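Local coordinates for vacuolar protein sorting-associated protein 29 (Entamoeba histolytica, PDB 5XCJ) that binds zinc through a metallophosphatase fold and, as a VPS29-family protein, probably serves in retromer-dependent protein transport, at residues Phe9-Arg14 with Gly61-Met66; Asp24-Gly29 with Phe150-Ile155; Gly38-Lys43 with Asp47-Leu52; Tyr163-Thr166 with Ser171-Cys174. The protein carries 1 engineered substitution. One frame throughout, in Å; residues are numbered along the deposited sequence.

Interaction 1 (Phe9-Arg14 with Gly61-Met66). Engineered in segment 61-66: Ala62 (natural residue Asp).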
loop_
_atom_site.group_PDB
_atom_site.type_symbol
_atom_site.label_atom_id
_atom_site.label_comp_id
_atom_site.label_asym_id
_atom_site.label_seq_id
_atom_site.Cartn_x
_atom_site.Cartn_y
_atom_site.Cartn_z
ATOM N N PHE A 9 8.472 0.218 -3.634
ATOM C CA PHE A 9 9.353 -0.726 -4.307
ATOM C C PHE A 9 10.830 -0.355 -4.378
ATOM O O PHE A 9 11.696 -1.202 -4.201
ATOM C CB PHE A 9 8.876 -0.960 -5.742
ATOM C CG PHE A 9 7.521 -1.584 -5.843
ATOM C CD1 PHE A 9 7.364 -2.950 -5.708
ATOM C CD2 PHE A 9 6.405 -0.806 -6.084
ATOM C CE1 PHE A 9 6.120 -3.526 -5.811
ATOM C CE2 PHE A 9 5.155 -1.375 -6.183
ATOM C CZ PHE A 9 5.015 -2.739 -6.047
ATOM N N HIS A 10 11.107 0.908 -4.658
ATOM C CA HIS A 10 12.478 1.342 -4.879
ATOM C C HIS A 10 12.961 2.578 -4.133
ATOM O O HIS A 10 12.204 3.501 -3.855
ATOM C CB HIS A 10 12.644 1.601 -6.385
ATOM C CG HIS A 10 14.051 1.475 -6.884
ATOM N ND1 HIS A 10 14.666 0.259 -7.085
ATOM C CD2 HIS A 10 14.951 2.416 -7.247
ATOM C CE1 HIS A 10 15.891 0.458 -7.537
ATOM N NE2 HIS A 10 16.090 1.756 -7.642
ATOM N N VAL A 11 14.255 2.564 -3.849
ATOM C CA VAL A 11 14.973 3.663 -3.229
ATOM C C VAL A 11 16.124 3.957 -4.201
ATOM O O VAL A 11 16.773 3.035 -4.686
ATOM C CB VAL A 11 15.505 3.298 -1.836
ATOM C CG1 VAL A 11 16.501 4.340 -1.356
ATOM C CG2 VAL A 11 14.354 3.164 -0.849
ATOM N N PRO A 12 16.374 5.233 -4.491
ATOM C CA PRO A 12 17.418 5.582 -5.465
ATOM C C PRO A 12 18.769 5.064 -5.027
ATOM O O PRO A 12 19.115 5.183 -3.857
ATOM C CB PRO A 12 17.420 7.107 -5.436
ATOM C CG PRO A 12 16.046 7.475 -4.996
ATOM C CD PRO A 12 15.666 6.427 -3.997
ATOM N N HIS A 13 19.455 4.415 -5.961
ATOM C CA HIS A 13 20.792 3.857 -5.779
ATOM C C HIS A 13 20.829 2.606 -4.905
ATOM O O HIS A 13 21.891 2.168 -4.491
ATOM C CB HIS A 13 21.775 4.918 -5.294
ATOM C CG HIS A 13 21.760 6.168 -6.116
ATOM N ND1 HIS A 13 21.254 7.359 -5.647
ATOM C CD2 HIS A 13 22.175 6.405 -7.381
ATOM C CE1 HIS A 13 21.365 8.280 -6.588
ATOM N NE2 HIS A 13 21.919 7.728 -7.650
ATOM N N ARG A 14 19.658 2.064 -4.592
ATOM C CA ARG A 14 19.570 0.840 -3.806
ATOM C C ARG A 14 18.714 -0.179 -4.560
ATOM O O ARG A 14 17.561 0.084 -4.866
ATOM C CB ARG A 14 19.014 1.139 -2.414
ATOM C CG ARG A 14 19.899 2.085 -1.618
ATOM C CD ARG A 14 19.268 2.505 -0.304
ATOM N NE ARG A 14 20.065 3.521 0.369
ATOM C CZ ARG A 14 21.092 3.259 1.166
ATOM N NH1 ARG A 14 21.450 2.007 1.393
ATOM N NH2 ARG A 14 21.764 4.247 1.734
ATOM N N GLY A 61 5.304 9.043 -5.717
ATOM C CA GLY A 61 6.185 8.818 -4.595
ATOM C C GLY A 61 7.236 9.900 -4.445
ATOM O O GLY A 61 7.276 10.848 -5.215
ATOM N N ALA A 62 8.074 9.763 -3.431
ATOM C CA ALA A 62 9.140 10.720 -3.210
ATOM C C ALA A 62 10.135 10.704 -4.366
ATOM O O ALA A 62 10.599 11.746 -4.795
ATOM C CB ALA A 62 9.843 10.445 -1.890
ATOM N N PHE A 63 10.466 9.512 -4.851
ATOM C CA PHE A 63 11.418 9.357 -5.952
ATOM C C PHE A 63 10.825 9.061 -7.336
ATOM O O PHE A 63 11.565 8.883 -8.295
ATOM C CB PHE A 63 12.449 8.290 -5.599
ATOM C CG PHE A 63 12.737 8.194 -4.137
ATOM C CD1 PHE A 63 13.442 9.189 -3.498
ATOM C CD2 PHE A 63 12.301 7.110 -3.400
ATOM C CE1 PHE A 63 13.714 9.108 -2.146
ATOM C CE2 PHE A 63 12.566 7.024 -2.054
ATOM C CZ PHE A 63 13.272 8.025 -1.423
ATOM N N ASP A 64 9.503 8.979 -7.434
ATOM C CA ASP A 64 8.873 8.680 -8.715
ATOM C C ASP A 64 9.065 9.781 -9.752
ATOM O O ASP A 64 8.951 10.963 -9.450
ATOM C CB ASP A 64 7.384 8.407 -8.535
ATOM C CG ASP A 64 7.106 7.000 -8.058
ATOM O OD1 ASP A 64 7.929 6.105 -8.335
ATOM O OD2 ASP A 64 6.059 6.799 -7.410
ATOM N N GLU A 65 9.404 9.372 -10.965
ATOM C CA GLU A 65 9.575 10.298 -12.071
ATOM C C GLU A 65 8.569 10.046 -13.198
ATOM O O GLU A 65 8.584 10.741 -14.209
ATOM C CB GLU A 65 10.998 10.234 -12.597
ATOM N N MET A 66 7.711 9.044 -13.029
ATOM C CA MET A 66 6.727 8.720 -14.053
ATOM C C MET A 66 5.755 9.877 -14.240
ATOM O O MET A 66 5.229 10.413 -13.278
ATOM C CB MET A 66 5.975 7.435 -13.690
ATOM C CG MET A 66 4.676 7.231 -14.451
ATOM S SD MET A 66 4.057 5.541 -14.363
ATOM C CE MET A 66 5.588 4.629 -14.195
#
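Pro12 stands with its CG-CD edge on the face of the Phe63 ring, the two side chains crossing at about a right angle, and this pairing carries most of the contact between the loops 9-14 and 61-66. Its CD sits over the middle of the ring, 3.4 Å from the Phe63 centroid and only 10° off the ring normal, a CH-pi contact made by a C-H next to the proline nitrogen. CG of Pro12 comes down beside it, 3.5 Å from CD1 of Phe63. The ring's other face is covered by CB of Ala62, engineered in place of the natural aspartate, so the phenyl group is sandwiched. Phe63 reaches this place with CG beside the backbone N, its chi1 of -31° well short of the usual -60°. Val11 is a looser neighbour, its CG2 4.4 Å from CE2 of Phe63, and the carbonyl O of His10 lies obliquely by the ring, 3.6 Å from CD2. The type II turn from Val11 to Arg14 has Pro12 at its second position, where the fixed phi of proline fits, and turns its ring toward Phe63. The contact borders a zinc site, empty in this model, which includes Asn39, whose OD1 accepts from Phe63 N, and the position of Ala62. No hydrogen bond joins the two loops, so their contact rests on dispersion and on weak C-H attraction to the aromatic face.

Interaction 2 (Asp24-Gly29 with Phe150-Ile155)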
loop_
_atom_site.group_PDB
_atom_site.type_symbol
_atom_site.label_atom_id
_atom_site.label_comp_id
_atom_site.label_asym_id
_atom_site.label_seq_id
_atom_site.Cartn_x
_atom_site.Cartn_y
_atom_site.Cartn_z
ATOM N N ASP A 24 4.355 -15.061 -7.082
ATOM C CA ASP A 24 3.604 -16.271 -7.401
ATOM C C ASP A 24 2.194 -16.199 -6.816
ATOM O O ASP A 24 1.228 -16.593 -7.458
ATOM C CB ASP A 24 4.316 -17.511 -6.861
ATOM C CG ASP A 24 5.618 -17.787 -7.567
ATOM O OD1 ASP A 24 5.878 -17.152 -8.598
ATOM O OD2 ASP A 24 6.384 -18.637 -7.087
ATOM N N ARG A 25 2.095 -15.719 -5.582
ATOM C CA ARG A 25 0.808 -15.567 -4.920
ATOM C C ARG A 25 -0.105 -14.534 -5.580
ATOM O O ARG A 25 -1.292 -14.763 -5.758
ATOM C CB ARG A 25 1.018 -15.191 -3.454
ATOM C CG ARG A 25 -0.217 -14.633 -2.777
ATOM C CD ARG A 25 -1.229 -15.733 -2.533
ATOM N NE ARG A 25 -2.542 -15.219 -2.169
ATOM C CZ ARG A 25 -3.405 -14.691 -3.025
ATOM N NH1 ARG A 25 -3.102 -14.587 -4.309
ATOM N NH2 ARG A 25 -4.577 -14.258 -2.594
ATOM N N LEU A 26 0.464 -13.376 -5.882
ATOM C CA LEU A 26 -0.242 -12.275 -6.526
ATOM C C LEU A 26 -0.713 -12.578 -7.952
ATOM O O LEU A 26 -1.772 -12.145 -8.370
ATOM C CB LEU A 26 0.602 -11.005 -6.481
ATOM C CG LEU A 26 0.883 -10.414 -5.099
ATOM C CD1 LEU A 26 1.845 -9.240 -5.146
ATOM C CD2 LEU A 26 -0.391 -10.057 -4.366
ATOM N N ASN A 27 0.089 -13.346 -8.674
ATOM C CA ASN A 27 -0.189 -13.715 -10.064
ATOM C C ASN A 27 -1.454 -14.546 -10.296
ATOM O O ASN A 27 -2.033 -14.488 -11.371
ATOM C CB ASN A 27 1.037 -14.356 -10.722
ATOM C CG ASN A 27 1.959 -13.331 -11.353
ATOM O OD1 ASN A 27 1.505 -12.380 -11.978
ATOM N ND2 ASN A 27 3.265 -13.520 -11.189
ATOM N N THR A 28 -1.853 -15.359 -9.324
ATOM C CA THR A 28 -3.050 -16.184 -9.491
ATOM C C THR A 28 -4.340 -15.631 -8.883
ATOM O O THR A 28 -5.415 -16.163 -9.119
ATOM C CB THR A 28 -2.831 -17.604 -8.933
ATOM O OG1 THR A 28 -2.421 -17.517 -7.567
ATOM C CG2 THR A 28 -1.768 -18.332 -9.732
ATOM N N GLY A 29 -4.221 -14.632 -8.030
ATOM C CA GLY A 29 -5.391 -14.125 -7.362
ATOM C C GLY A 29 -6.354 -13.445 -8.286
ATOM O O GLY A 29 -5.975 -12.956 -9.341
ATOM N N PHE A 150 3.056 -6.589 2.084
ATOM C CA PHE A 150 1.933 -6.138 1.271
ATOM C C PHE A 150 0.609 -6.500 1.947
ATOM O O PHE A 150 0.581 -7.266 2.903
ATOM C CB PHE A 150 2.003 -6.607 -0.182
ATOM C CG PHE A 150 1.659 -8.050 -0.374
ATOM C CD1 PHE A 150 0.345 -8.443 -0.509
ATOM C CD2 PHE A 150 2.652 -9.005 -0.431
ATOM C CE1 PHE A 150 0.028 -9.769 -0.692
ATOM C CE2 PHE A 150 2.340 -10.332 -0.609
ATOM C CZ PHE A 150 1.026 -10.712 -0.739
ATOM N N MET A 151 -0.475 -5.930 1.447
ATOM C CA MET A 151 -1.795 -6.182 2.001
ATOM C C MET A 151 -2.795 -6.578 0.932
ATOM O O MET A 151 -2.705 -6.142 -0.207
ATOM C CB MET A 151 -2.342 -4.922 2.662
ATOM C CG MET A 151 -1.772 -4.552 4.012
ATOM S SD MET A 151 -2.595 -3.049 4.584
ATOM C CE MET A 151 -1.872 -2.857 6.207
ATOM N N LEU A 152 -3.748 -7.415 1.319
ATOM C CA LEU A 152 -4.831 -7.804 0.441
ATOM C C LEU A 152 -6.104 -7.477 1.199
ATOM O O LEU A 152 -6.253 -7.872 2.348
ATOM C CB LEU A 152 -4.784 -9.287 0.106
ATOM C CG LEU A 152 -3.785 -9.675 -0.974
ATOM C CD1 LEU A 152 -3.839 -11.169 -1.225
ATOM C CD2 LEU A 152 -4.066 -8.894 -2.244
ATOM N N LEU A 153 -7.002 -6.739 0.567
ATOM C CA LEU A 153 -8.247 -6.368 1.216
ATOM C C LEU A 153 -9.427 -7.072 0.590
ATOM O O LEU A 153 -9.553 -7.128 -0.624
ATOM C CB LEU A 153 -8.494 -4.858 1.143
ATOM C CG LEU A 153 -7.378 -3.866 1.456
ATOM C CD1 LEU A 153 -7.923 -2.453 1.311
ATOM C CD2 LEU A 153 -6.800 -4.094 2.840
ATOM N N GLU A 154 -10.284 -7.620 1.437
ATOM C CA GLU A 154 -11.493 -8.257 0.962
ATOM C C GLU A 154 -12.594 -7.329 1.447
ATOM O O GLU A 154 -12.793 -7.173 2.645
ATOM C CB GLU A 154 -11.639 -9.651 1.561
ATOM C CG GLU A 154 -12.966 -10.329 1.275
ATOM C CD GLU A 154 -12.961 -11.804 1.639
ATOM O OE1 GLU A 154 -12.033 -12.250 2.342
ATOM O OE2 GLU A 154 -13.886 -12.517 1.212
ATOM N N ILE A 155 -13.263 -6.667 0.515
ATOM C CA ILE A 155 -14.330 -5.754 0.874
ATOM C C ILE A 155 -15.676 -6.158 0.287
ATOM O O ILE A 155 -15.822 -6.311 -0.921
ATOM C CB ILE A 155 -14.029 -4.326 0.380
ATOM C CG1 ILE A 155 -12.771 -3.770 1.045
ATOM C CG2 ILE A 155 -15.215 -3.408 0.625
ATOM C CD1 ILE A 155 -12.474 -2.341 0.662
#
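Leu26, on the buried side of helix 20-28, sends its CD2 methyl to the ring of Phe150 on strand 149-156, a helix-on-sheet contact within the layered alpha/beta architecture of the metallophosphatase fold. CD2 of Leu26 stands 3.7 Å from CE1 of Phe150 and slightly farther from CZ, approaching the ring obliquely, the two side chains running antiparallel alongside one another. The same methyl is within 4.4 Å of CD2 of Leu152, two residues along the strand and on the same face. Leucine fits here because it is apolar and long enough to carry a methyl from the helix down to both strand residues. At the outer margin Arg25 lays its guanidinium against Leu152, with CD1 of the leucine over one face of the flat group. Its chain leaves with CG anti to the backbone N (chi1 164°) and bends at chi2, which brings the guanidinium in front of Leu152, coming from the opposite direction.

Further out, the axes of helix segment 24-28 and strand segment 150-155 come within 11.8 Å, 27° apart, a gap bridged by the side chains of Leu26, Phe150 and Leu152. Leu4 of the adjoining strand 2-6 touches Leu26, Phe150 and Leu152 alike, and Leu52 of helix 43-52 packs on Leu26 from the neighbouring helix. Phe150 itself meets Phe22 edge-to-face, while CG of Leu152 lies at the edge of its ring, in plane. The closest approach of the whole contact is at its margin, where NH2 of Arg25 comes to 3.5 Å from CD1 of Leu152.

Interaction 3 (Gly38-Lys43 with Asp47-Leu52)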
loop_
_atom_site.group_PDB
_atom_site.type_symbol
_atom_site.label_atom_id
_atom_site.label_comp_id
_atom_site.label_asym_id
_atom_site.label_seq_id
_atom_site.Cartn_x
_atom_site.Cartn_y
_atom_site.Cartn_z
ATOM N N GLY A 38 3.222 4.186 -4.674
ATOM C CA GLY A 38 4.280 4.883 -5.392
ATOM C C GLY A 38 5.664 4.293 -5.188
ATOM O O GLY A 38 5.793 3.179 -4.699
ATOM N N ASN A 39 6.685 5.077 -5.534
ATOM C CA ASN A 39 8.069 4.653 -5.441
ATOM C C ASN A 39 8.354 3.374 -6.241
ATOM O O ASN A 39 8.859 2.391 -5.718
ATOM C CB ASN A 39 8.526 4.536 -3.988
ATOM C CG ASN A 39 8.941 5.877 -3.407
ATOM O OD1 ASN A 39 8.895 6.893 -4.091
ATOM N ND2 ASN A 39 9.339 5.882 -2.148
ATOM N N LEU A 40 7.980 3.412 -7.513
ATOM C CA LEU A 40 8.201 2.303 -8.431
ATOM C C LEU A 40 9.656 2.208 -8.873
ATOM O O LEU A 40 10.362 3.205 -8.927
ATOM C CB LEU A 40 7.311 2.442 -9.669
ATOM C CG LEU A 40 5.815 2.649 -9.461
ATOM C CD1 LEU A 40 5.126 2.845 -10.800
ATOM C CD2 LEU A 40 5.209 1.476 -8.713
ATOM N N CYS A 41 10.112 0.996 -9.148
ATOM C CA CYS A 41 11.464 0.793 -9.636
ATOM C C CYS A 41 11.604 1.437 -11.015
ATOM O O CYS A 41 12.647 1.975 -11.368
ATOM C CB CYS A 41 11.814 -0.690 -9.690
ATOM S SG CYS A 41 12.149 -1.435 -8.081
ATOM N N GLY A 42 10.519 1.396 -11.779
ATOM C CA GLY A 42 10.506 1.933 -13.121
ATOM C C GLY A 42 9.328 1.372 -13.883
ATOM O O GLY A 42 8.295 1.038 -13.307
ATOM N N LYS A 43 9.467 1.283 -15.197
ATOM C CA LYS A 43 8.392 0.761 -16.028
ATOM C C LYS A 43 8.149 -0.725 -15.772
ATOM O O LYS A 43 7.038 -1.209 -15.935
ATOM C CB LYS A 43 8.680 1.010 -17.504
ATOM C CG LYS A 43 9.023 -0.240 -18.291
ATOM C CD LYS A 43 7.813 -0.779 -19.024
ATOM C CE LYS A 43 8.225 -1.615 -20.223
ATOM N NZ LYS A 43 7.094 -1.860 -21.155
ATOM N N ASP A 47 4.522 -2.600 -15.282
ATOM C CA ASP A 47 4.121 -3.699 -16.140
ATOM C C ASP A 47 3.612 -4.856 -15.287
ATOM O O ASP A 47 2.599 -5.468 -15.601
ATOM C CB ASP A 47 5.292 -4.165 -16.995
ATOM C CG ASP A 47 5.509 -3.286 -18.206
ATOM O OD1 ASP A 47 5.198 -2.083 -18.142
ATOM O OD2 ASP A 47 5.994 -3.809 -19.223
ATOM N N ILE A 48 4.322 -5.132 -14.195
ATOM C CA ILE A 48 3.960 -6.205 -13.280
ATOM C C ILE A 48 2.599 -5.958 -12.641
ATOM O O ILE A 48 1.769 -6.854 -12.575
ATOM C CB ILE A 48 5.010 -6.352 -12.167
ATOM C CG1 ILE A 48 6.371 -6.716 -12.753
ATOM C CG2 ILE A 48 4.584 -7.400 -11.156
ATOM C CD1 ILE A 48 7.438 -6.946 -11.709
ATOM N N LEU A 49 2.366 -4.724 -12.205
ATOM C CA LEU A 49 1.100 -4.334 -11.583
ATOM C C LEU A 49 -0.068 -4.484 -12.549
ATOM O O LEU A 49 -1.151 -4.904 -12.170
ATOM C CB LEU A 49 1.159 -2.890 -11.091
ATOM C CG LEU A 49 2.082 -2.581 -9.916
ATOM C CD1 LEU A 49 2.145 -1.083 -9.684
ATOM C CD2 LEU A 49 1.608 -3.300 -8.666
ATOM N N ARG A 50 0.174 -4.161 -13.815
ATOM C CA ARG A 50 -0.846 -4.260 -14.854
ATOM C C ARG A 50 -1.265 -5.716 -15.064
ATOM O O ARG A 50 -2.410 -5.989 -15.392
ATOM C CB ARG A 50 -0.355 -3.638 -16.160
ATOM C CG ARG A 50 -0.822 -2.209 -16.400
ATOM C CD ARG A 50 -1.295 -1.529 -15.130
ATOM N NE ARG A 50 -2.408 -0.616 -15.361
ATOM C CZ ARG A 50 -3.667 -1.003 -15.542
ATOM N NH1 ARG A 50 -3.978 -2.290 -15.528
ATOM N NH2 ARG A 50 -4.616 -0.106 -15.742
ATOM N N THR A 51 -0.325 -6.639 -14.897
ATOM C CA THR A 51 -0.634 -8.064 -15.000
ATOM C C THR A 51 -1.533 -8.589 -13.870
ATOM O O THR A 51 -2.410 -9.413 -14.093
ATOM C CB THR A 51 0.635 -8.942 -15.085
ATOM O OG1 THR A 51 1.359 -8.882 -13.855
ATOM C CG2 THR A 51 1.532 -8.500 -16.233
ATOM N N LEU A 52 -1.280 -8.112 -12.659
ATOM C CA LEU A 52 -2.018 -8.539 -11.466
ATOM C C LEU A 52 -3.509 -8.223 -11.420
ATOM O O LEU A 52 -4.304 -9.051 -10.989
ATOM C CB LEU A 52 -1.342 -7.986 -10.216
ATOM C CG LEU A 52 0.150 -8.268 -10.097
ATOM C CD1 LEU A 52 0.716 -7.697 -8.810
ATOM C CD2 LEU A 52 0.417 -9.758 -10.194
#
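Lys43 and Asp47, one turn apart at the start of helix 43-52, lean across each other so that the ammonium group meets the carboxylate. NZ of Lys43 donates to OD2 of Asp47 at 3.0 Å in a salt bridge, reaching the syn side of the carboxylate and lying 16° out of its plane. The lysine chain gets there by an unusual route: chi1 is 109°, away from any staggered value, and a bend at chi2 (97°) turns the chain forward, toward Asp47 one turn later. Its methylenes then run beside the acid, with CD 3.1 Å from OD1 of Asp47. Beneath this pair the helical backbone bond from Asp47 N to Lys43 O measures 2.9 Å. OD1 of Asp47 also comes close to that carbonyl O, but both are acceptors and no bond joins them. Aspartate suits the place as a short acid that the lysine can reach, and a long, flexible lysine suits the solvent side.

On the buried side Leu40 and Leu49 meet through single methyls, CD2 of Leu40 being 4.1 Å from CD1 of Leu49. The two side chains cross at a slant and touch only by these methyls; both are apolar and buried. Gly42 occupies the N-cap position between the leucine and the lysine, and Asn39, a zinc ligand in this protein, lies just before Leu40 in the same loop. Both leucines rest on Val58 of strand 55-58, Leu49 also reaches Ile6 of strand 2-6, and on the same helix Ile48 packs against Leu23 of helix 20-28.

Interaction 4 (Tyr163-Thr166 with Ser171-Cys174)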
loop_
_atom_site.group_PDB
_atom_site.type_symbol
_atom_site.label_atom_id
_atom_site.label_comp_id
_atom_site.label_asym_id
_atom_site.label_seq_id
_atom_site.Cartn_x
_atom_site.Cartn_y
_atom_site.Cartn_z
ATOM N N TYR A 163 -5.625 -8.706 4.969
ATOM C CA TYR A 163 -4.684 -9.811 5.026
ATOM C C TYR A 163 -3.288 -9.207 4.955
ATOM O O TYR A 163 -2.850 -8.787 3.888
ATOM C CB TYR A 163 -4.872 -10.765 3.846
ATOM C CG TYR A 163 -6.187 -11.500 3.819
ATOM C CD1 TYR A 163 -6.327 -12.719 4.458
ATOM C CD2 TYR A 163 -7.276 -10.992 3.135
ATOM C CE1 TYR A 163 -7.521 -13.404 4.435
ATOM C CE2 TYR A 163 -8.479 -11.670 3.104
ATOM C CZ TYR A 163 -8.593 -12.878 3.755
ATOM O OH TYR A 163 -9.779 -13.565 3.735
ATOM N N GLU A 164 -2.600 -9.154 6.083
ATOM C CA GLU A 164 -1.257 -8.593 6.148
ATOM C C GLU A 164 -0.184 -9.630 5.826
ATOM O O GLU A 164 0.058 -10.532 6.616
ATOM C CB GLU A 164 -0.979 -8.020 7.538
ATOM C CG GLU A 164 -2.063 -7.138 8.126
ATOM C CD GLU A 164 -1.703 -6.662 9.525
ATOM O OE1 GLU A 164 -0.747 -7.201 10.101
ATOM O OE2 GLU A 164 -2.371 -5.751 10.042
ATOM N N TYR A 165 0.464 -9.490 4.675
ATOM C CA TYR A 165 1.510 -10.426 4.283
ATOM C C TYR A 165 2.900 -9.841 4.487
ATOM O O TYR A 165 3.172 -8.731 4.049
ATOM C CB TYR A 165 1.357 -10.854 2.817
ATOM C CG TYR A 165 0.165 -11.743 2.552
ATOM C CD1 TYR A 165 0.252 -13.120 2.683
ATOM C CD2 TYR A 165 -1.054 -11.203 2.184
ATOM C CE1 TYR A 165 -0.838 -13.931 2.451
ATOM C CE2 TYR A 165 -2.147 -12.002 1.945
ATOM C CZ TYR A 165 -2.038 -13.367 2.085
ATOM O OH TYR A 165 -3.128 -14.164 1.849
ATOM N N THR A 166 3.755 -10.589 5.176
ATOM C CA THR A 166 5.130 -10.180 5.419
ATOM C C THR A 166 6.088 -11.349 5.202
ATOM O O THR A 166 5.720 -12.500 5.379
ATOM C CB THR A 166 5.330 -9.623 6.837
ATOM O OG1 THR A 166 4.989 -10.616 7.807
ATOM C CG2 THR A 166 4.475 -8.386 7.049
ATOM N N SER A 171 10.578 -16.917 5.701
ATOM C CA SER A 171 9.282 -17.567 5.779
ATOM C C SER A 171 8.154 -16.536 5.778
ATOM O O SER A 171 8.202 -15.558 6.513
ATOM C CB SER A 171 9.198 -18.459 7.019
ATOM O OG SER A 171 9.229 -17.694 8.206
ATOM N N VAL A 172 7.160 -16.760 4.929
ATOM C CA VAL A 172 6.016 -15.864 4.813
ATOM C C VAL A 172 5.043 -16.015 5.978
ATOM O O VAL A 172 4.727 -17.124 6.390
ATOM C CB VAL A 172 5.284 -16.091 3.475
ATOM C CG1 VAL A 172 4.104 -15.148 3.303
ATOM C CG2 VAL A 172 6.256 -15.938 2.321
ATOM N N LYS A 173 4.572 -14.881 6.478
ATOM C CA LYS A 173 3.616 -14.853 7.568
ATOM C C LYS A 173 2.418 -14.001 7.158
ATOM O O LYS A 173 2.576 -12.983 6.499
ATOM C CB LYS A 173 4.257 -14.295 8.833
ATOM C CG LYS A 173 5.225 -15.246 9.508
ATOM C CD LYS A 173 4.491 -16.254 10.369
ATOM C CE LYS A 173 5.036 -16.286 11.783
ATOM N NZ LYS A 173 4.143 -17.034 12.711
ATOM N N CYS A 174 1.222 -14.445 7.526
ATOM C CA CYS A 174 0.011 -13.701 7.211
ATOM C C CYS A 174 -0.908 -13.553 8.424
ATOM O O CYS A 174 -1.109 -14.497 9.171
ATOM C CB CYS A 174 -0.745 -14.359 6.062
ATOM S SG CYS A 174 -2.270 -13.523 5.580
HETATM O O HOH W 1 1.559 -11.130 8.601
#
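Thr166 and Lys173 are joined by a pair of backbone hydrogen bonds that fix the register of this beta hairpin. Thr166 N donates to Lys173 O at 3.0 Å, and Lys173 N returns a bond to Thr166 O at 2.9 Å, both nearly straight. Next to this hydrogen-bonded pair, Tyr165 and Cys174 form a non-hydrogen-bonded one, where weaker C-H contacts take over: CA of Cys174 lies 3.2 Å from O of Glu164. A water donates to the same Glu164 O at 2.6 Å and, weakly, to Lys173 O.

The main side-chain interaction is sulfur-aromatic. SG of Cys174 sits over one face of the Tyr165 ring, 3.6 Å from its centroid and 21° off the normal, displaced toward the rim. With chi1 at 180° the sulfur points away from its own backbone N, which carries it across to the tyrosine. Cysteine suits this place because its small, polarisable sulfur can lie close to the ring. The same SG also reaches the edge of the Tyr163 ring.

Apolar contacts are slighter: CG1 of Val172 meets the edge of the Tyr165 ring, 4.4 Å from CD1. On the opposite face of the sheet OG1 of Thr166 lies beside CB of Lys173. Strand 171-179 is an outermost strand of the six-stranded sheet, while strand 159-168 pairs on its other side with strand 149-156, where the Tyr165 ring meets that of Phe150.

Interactions 1 and 3 meet at the zinc site, empty in this model: OD2 of Asp64 lies 2.6 Å from Asn39 N, and OD1 of Asp64 lies 2.8 Å from Leu40 N, probable hydrogen bonds tying the two loops together round Asn39 and the position of engineered Ala62. Interaction 3 is nested in the chain loops closed by interactions 1 and 2, and it touches interaction 2 where Leu52 packs on Asn27. Interactions 2 and 4 share neighbouring strands, with Phe150 O 2.8 Å from Tyr165 N and their centres 11 Å apart. Interaction 4 lies far from the loops of interaction 1, about 24 Å between centres, at the opposite end of the sheet from strand 55-58.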